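Local coordinates for transglutaminase-like enzymes, putative cysteine protease (Cytophaga hutchinsonii, PDB 3ISR), which is probably a transglutaminase-like cysteine hydrolase that works through a papain-like catalytic triad, at residues 126-131 with 172-177; 213-218 with 232-237. One frame throughout, in Å; residues are numbered along the deposited sequence.

Contact 1: 126-131 with 172-177; sequences DKLQKL and DTITER
A small, apolar helix-to-helix contact joins the start of helix 129-136 to the end of helix 170-176, with Leu-128 and Leu-131 meeting Ile-174. The beta-branched isoleucine suits the place because each branch serves a different leucine. CG1, anti to the backbone N (chi1 -162°), lies 3.8 Å from CD1 of Leu-131, while CG2 stands 4.1 Å from CD2 of Leu-128. In both pairs the side chains pass in opposite directions, the CD1 methyl of Leu-131 alongside the CG1 methylene, CD2 of Leu-128 and CG2 as methyl to methyl. The leucines rest on Ala-190 and Leu-191 of helix 181-194, and Ile-174 touches Trp-152 of helix 142-156 and Thr-175 of a second subunit. The helix runs to Glu-176; Arg-177, the first residue past it, has positive phi and folds back: NE gives a hydrogen bond to Ile-174 O (2.8 Å, 149° at the hydrogen), its acceptor in the guanidinium plane but NE 42° out of the carbonyl plane. With NH1 bonded to Asn-156 O and NH2 salt-bridged to Glu-135 of the second subunit, the arginine ties the helix end to both chains. The arrangement belongs to the helical layer of a transglutaminase-like core, beside a subunit interface.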
loop_
_atom_site.group_PDB
_atom_site.type_symbol
_atom_site.label_atom_id
_atom_site.label_comp_id
_atom_site.label_asym_id
_atom_site.label_seq_id
_atom_site.Cartn_x
_atom_site.Cartn_y
_atom_site.Cartn_z
ATOM N N ASP B 126 7.867 -11.146 4.884
ATOM C CA ASP B 126 8.173 -11.553 3.520
ATOM C C ASP B 126 8.368 -10.358 2.569
ATOM O O ASP B 126 8.957 -10.520 1.519
ATOM C CB ASP B 126 7.088 -12.520 2.995
ATOM C CG ASP B 126 5.696 -11.897 2.975
ATOM O OD1 ASP B 126 5.294 -11.256 3.963
ATOM O OD2 ASP B 126 4.995 -12.055 1.953
ATOM N N LYS B 127 7.865 -9.174 2.912
ATOM C CA LYS B 127 8.084 -7.984 2.072
ATOM C C LYS B 127 9.324 -7.199 2.478
ATOM O O LYS B 127 9.665 -6.176 1.861
ATOM C CB LYS B 127 6.871 -7.059 2.118
ATOM C CG LYS B 127 5.621 -7.677 1.459
ATOM C CD LYS B 127 4.440 -6.713 1.494
ATOM C CE LYS B 127 4.065 -6.206 0.111
ATOM N NZ LYS B 127 2.718 -5.557 0.143
ATOM N N LEU B 128 9.977 -7.664 3.528
ATOM C CA LEU B 128 11.088 -6.906 4.123
ATOM C C LEU B 128 12.421 -7.661 4.136
ATOM O O LEU B 128 13.368 -7.223 4.779
ATOM C CB LEU B 128 10.697 -6.458 5.550
ATOM C CG LEU B 128 9.521 -5.478 5.640
ATOM C CD1 LEU B 128 9.096 -5.235 7.091
ATOM C CD2 LEU B 128 9.854 -4.151 4.965
ATOM N N GLN B 129 12.512 -8.769 3.402
ATOM C CA GLN B 129 13.745 -9.579 3.413
ATOM C C GLN B 129 14.989 -8.835 2.878
ATOM O O GLN B 129 16.053 -8.867 3.499
ATOM C CB GLN B 129 13.565 -10.888 2.623
ATOM C CG GLN B 129 12.451 -11.811 3.102
ATOM C CD GLN B 129 12.239 -12.996 2.151
ATOM O OE1 GLN B 129 13.041 -13.926 2.124
ATOM N NE2 GLN B 129 11.156 -12.956 1.364
ATOM N N LYS B 130 14.864 -8.175 1.723
ATOM C CA LYS B 130 16.022 -7.464 1.158
ATOM C C LYS B 130 16.453 -6.344 2.050
ATOM O O LYS B 130 17.634 -6.192 2.316
ATOM C CB LYS B 130 15.737 -6.923 -0.234
ATOM C CG LYS B 130 16.168 -7.860 -1.318
ATOM C CD LYS B 130 16.145 -7.174 -2.667
ATOM C CE LYS B 130 16.240 -8.198 -3.777
ATOM N NZ LYS B 130 17.528 -8.956 -3.688
ATOM N N LEU B 131 15.472 -5.574 2.522
ATOM C CA LEU B 131 15.718 -4.450 3.418
ATOM C C LEU B 131 16.428 -4.905 4.685
ATOM O O LEU B 131 17.414 -4.300 5.077
ATOM C CB LEU B 131 14.402 -3.727 3.773
ATOM C CG LEU B 131 14.449 -2.528 4.739
ATOM C CD1 LEU B 131 13.338 -1.522 4.404
ATOM C CD2 LEU B 131 14.356 -2.962 6.228
ATOM N N ASP B 172 4.009 -0.464 7.158
ATOM C CA ASP B 172 3.726 0.969 7.208
ATOM C C ASP B 172 4.782 1.699 8.024
ATOM O O ASP B 172 5.319 2.721 7.585
ATOM C CB ASP B 172 2.351 1.236 7.798
ATOM C CG ASP B 172 1.261 0.513 7.059
ATOM O OD1 ASP B 172 1.293 0.517 5.809
ATOM O OD2 ASP B 172 0.371 -0.054 7.727
ATOM N N THR B 173 5.100 1.163 9.199
ATOM C CA THR B 173 5.975 1.866 10.141
ATOM C C THR B 173 7.376 2.035 9.564
ATOM O O THR B 173 8.052 3.022 9.850
ATOM C CB THR B 173 6.007 1.136 11.518
ATOM O OG1 THR B 173 4.667 1.041 12.005
ATOM C CG2 THR B 173 6.837 1.916 12.550
ATOM N N ILE B 174 7.804 1.091 8.725
ATOM C CA ILE B 174 9.149 1.139 8.180
ATOM C C ILE B 174 9.362 2.413 7.316
ATOM O O ILE B 174 10.486 2.893 7.184
ATOM C CB ILE B 174 9.557 -0.211 7.468
ATOM C CG1 ILE B 174 11.077 -0.353 7.286
ATOM C CG2 ILE B 174 8.888 -0.362 6.119
ATOM C CD1 ILE B 174 11.905 -0.258 8.561
ATOM N N THR B 175 8.286 2.954 6.734
ATOM C CA THR B 175 8.366 4.207 5.974
ATOM C C THR B 175 7.788 5.382 6.741
ATOM O O THR B 175 8.265 6.502 6.579
ATOM C CB THR B 175 7.632 4.132 4.604
ATOM O OG1 THR B 175 6.279 3.704 4.816
ATOM C CG2 THR B 175 8.334 3.148 3.684
ATOM N N GLU B 176 6.770 5.130 7.572
ATOM C CA GLU B 176 6.104 6.217 8.321
ATOM C C GLU B 176 7.031 6.764 9.404
ATOM O O GLU B 176 7.048 7.972 9.659
ATOM C CB GLU B 176 4.771 5.739 8.953
ATOM C CG GLU B 176 3.597 5.787 7.983
ATOM C CD GLU B 176 2.333 5.019 8.449
ATOM O OE1 GLU B 176 2.130 4.754 9.677
ATOM O OE2 GLU B 176 1.533 4.699 7.544
ATOM N N ARG B 177 7.780 5.863 10.041
ATOM C CA ARG B 177 8.782 6.207 11.075
ATOM C C ARG B 177 8.190 6.900 12.298
ATOM O O ARG B 177 8.864 7.709 12.950
ATOM C CB ARG B 177 9.905 7.071 10.495
ATOM C CG ARG B 177 10.650 6.447 9.297
ATOM C CD ARG B 177 11.256 5.087 9.639
ATOM N NE ARG B 177 12.209 4.648 8.609
ATOM C CZ ARG B 177 13.451 5.126 8.501
ATOM N NH1 ARG B 177 13.903 6.022 9.368
ATOM N NH2 ARG B 177 14.252 4.704 7.530
#

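Contact 2: 213-218 with 232-237; sequences DFHACF and TRLVPL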
loop_
_atom_site.group_PDB
_atom_site.type_symbol
_atom_site.label_atom_id
_atom_site.label_comp_id
_atom_site.label_asym_id
_atom_site.label_seq_id
_atom_site.Cartn_x
_atom_site.Cartn_y
_atom_site.Cartn_z
ATOM N N ASP B 213 -0.083 2.643 31.074
ATOM C CA ASP B 213 -0.866 2.100 29.965
ATOM C C ASP B 213 -0.531 0.613 29.814
ATOM O O ASP B 213 0.369 0.124 30.481
ATOM C CB ASP B 213 -0.507 2.841 28.667
ATOM C CG ASP B 213 -1.568 2.717 27.605
ATOM O OD1 ASP B 213 -2.502 1.896 27.757
ATOM O OD2 ASP B 213 -1.465 3.451 26.601
ATOM N N PHE B 214 -1.267 -0.103 28.968
ATOM C CA PHE B 214 -0.867 -1.464 28.574
ATOM C C PHE B 214 0.370 -1.305 27.722
ATOM O O PHE B 214 0.564 -0.259 27.108
ATOM C CB PHE B 214 -1.961 -2.152 27.758
ATOM C CG PHE B 214 -3.171 -2.543 28.564
ATOM C CD1 PHE B 214 -3.095 -3.556 29.507
ATOM C CD2 PHE B 214 -4.388 -1.900 28.371
ATOM C CE1 PHE B 214 -4.226 -3.925 30.256
ATOM C CE2 PHE B 214 -5.526 -2.267 29.117
ATOM C CZ PHE B 214 -5.433 -3.290 30.054
ATOM N N HIS B 215 1.233 -2.313 27.702
ATOM C CA HIS B 215 2.472 -2.166 26.984
ATOM C C HIS B 215 2.616 -3.321 26.021
ATOM O O HIS B 215 2.094 -4.401 26.277
ATOM C CB HIS B 215 3.657 -2.127 27.950
ATOM C CG HIS B 215 4.915 -1.623 27.322
ATOM N ND1 HIS B 215 4.991 -0.392 26.711
ATOM C CD2 HIS B 215 6.138 -2.181 27.201
ATOM C CE1 HIS B 215 6.212 -0.207 26.246
ATOM N NE2 HIS B 215 6.929 -1.281 26.528
ATOM N N ALA B 216 3.300 -3.082 24.915
ATOM C CA ALA B 216 3.584 -4.140 23.943
ATOM C C ALA B 216 5.054 -4.129 23.560
ATOM O O ALA B 216 5.622 -3.068 23.337
ATOM C CB ALA B 216 2.691 -3.965 22.678
ATOM N N CYS B 217 5.666 -5.313 23.487
ATOM C CA CYS B 217 6.997 -5.445 22.945
ATOM C C CYS B 217 7.127 -6.804 22.267
ATOM O O CYS B 217 6.133 -7.367 21.793
ATOM C CB CYS B 217 8.066 -5.188 23.998
ATOM S SG CYS B 217 7.850 -6.144 25.485
ATOM N N PHE B 218 8.341 -7.320 22.155
ATOM C CA PHE B 218 8.488 -8.581 21.443
ATOM C C PHE B 218 9.550 -9.479 22.054
ATOM O O PHE B 218 10.375 -9.018 22.861
ATOM C CB PHE B 218 8.724 -8.339 19.937
ATOM C CG PHE B 218 10.111 -7.849 19.580
ATOM C CD1 PHE B 218 11.082 -8.739 19.119
ATOM C CD2 PHE B 218 10.424 -6.496 19.632
ATOM C CE1 PHE B 218 12.369 -8.272 18.774
ATOM C CE2 PHE B 218 11.675 -6.034 19.303
ATOM C CZ PHE B 218 12.645 -6.906 18.855
ATOM N N THR B 232 11.030 0.606 22.246
ATOM C CA THR B 232 10.614 1.938 22.744
ATOM C C THR B 232 11.553 2.456 23.823
ATOM O O THR B 232 11.629 3.661 24.055
ATOM C CB THR B 232 9.172 1.978 23.340
ATOM O OG1 THR B 232 9.129 1.222 24.560
ATOM C CG2 THR B 232 8.133 1.454 22.336
ATOM N N ARG B 233 12.234 1.530 24.494
ATOM C CA ARG B 233 13.042 1.806 25.691
ATOM C C ARG B 233 12.277 2.506 26.817
ATOM O O ARG B 233 12.882 3.203 27.629
ATOM C CB ARG B 233 14.287 2.623 25.340
ATOM C CG ARG B 233 15.270 1.879 24.481
ATOM C CD ARG B 233 16.478 2.755 24.208
ATOM N NE ARG B 233 17.397 2.106 23.285
ATOM C CZ ARG B 233 18.510 2.657 22.817
ATOM N NH1 ARG B 233 19.270 1.974 21.969
ATOM N NH2 ARG B 233 18.863 3.887 23.190
ATOM N N LEU B 234 10.958 2.336 26.870
ATOM C CA LEU B 234 10.174 3.054 27.873
ATOM C C LEU B 234 10.182 2.433 29.269
ATOM O O LEU B 234 9.951 3.140 30.243
ATOM C CB LEU B 234 8.728 3.229 27.414
ATOM C CG LEU B 234 8.486 4.292 26.339
ATOM C CD1 LEU B 234 7.132 4.069 25.726
ATOM C CD2 LEU B 234 8.589 5.716 26.910
ATOM N N VAL B 235 10.418 1.124 29.363
ATOM C CA VAL B 235 10.232 0.423 30.631
ATOM C C VAL B 235 11.398 -0.487 30.994
ATOM O O VAL B 235 12.032 -1.056 30.104
ATOM C CB VAL B 235 8.909 -0.390 30.642
ATOM C CG1 VAL B 235 7.737 0.475 30.188
ATOM C CG2 VAL B 235 8.992 -1.625 29.753
ATOM N N PRO B 236 11.682 -0.642 32.303
ATOM C CA PRO B 236 12.657 -1.662 32.692
ATOM C C PRO B 236 12.104 -3.040 32.347
ATOM O O PRO B 236 10.932 -3.322 32.637
ATOM C CB PRO B 236 12.778 -1.472 34.220
ATOM C CG PRO B 236 11.469 -0.889 34.631
ATOM C CD PRO B 236 11.074 0.015 33.479
ATOM N N LEU B 237 12.914 -3.878 31.698
ATOM C CA LEU B 237 12.404 -5.130 31.155
ATOM C C LEU B 237 11.919 -6.064 32.259
ATOM O O LEU B 237 10.995 -6.850 32.040
ATOM C CB LEU B 237 13.454 -5.835 30.284
ATOM C CG LEU B 237 14.001 -5.003 29.120
ATOM C CD1 LEU B 237 15.115 -5.754 28.419
ATOM C CD2 LEU B 237 12.880 -4.646 28.161
#
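Thr-232 OG1 is gripped by two groups while it lies at the edge of the His-215 ring: it accepts a hydrogen bond from Leu-234 N (3.1 Å, 154°), closing an ST turn, and is hydrogen-bonded to OD1 of Asp-230. The other oxygen of that carboxylate, OD2, bonds His-215 NE2, and the imidazole also touches Cys-181; this is consistent with the cysteine-histidine-aspartate triad of the transglutaminase-like fold. Threonine fits here because a single small hydroxyl can both close the turn and bond Asp-230, making it a second-shell residue to the probable triad. The hydroxyl oxygen lies near the imidazole plane, 3.7 Å from CE1 of His-215, and this approach is a contact rather than a bond. With CG anti to the backbone N (chi1 -165°), the ring is carried off strand 215-222 to meet segment 232-237. There Val-235 comes from the opposite direction and supplies an apolar floor, without competing for the ring nitrogens. Val-235 also packs on Ala-206 and Leu-240, both of which touch His-215 as well. Methyl CG2 of Val-235 is 3.8 Å from His-215 NE2, while CG1 makes a CH-pi contact over one face, 4.2 Å from the ring centroid and 11° off its normal.

In the fold
Contact 1 closes along the chain before contact 2 opens; their centres are 21 Å apart and their nearest atoms about 10 Å apart, so they do not touch. Helix 181-194 connects them: it starts at Cys-181, the probable nucleophile, beside contact 2, and a later part of it backs contact 1. Cys-181 and Asp-230 place contact 2 at the probable active site. Its centre is about 8 Å from that of the chain, the centre of contact 1 about 20 Å. Contact 1, in the helical part, lies where two other subunits approach; no other chain of the assembly touches the segments of contact 2, which joins strand 215-222 of the antiparallel sheet to the loop before strand 240-246.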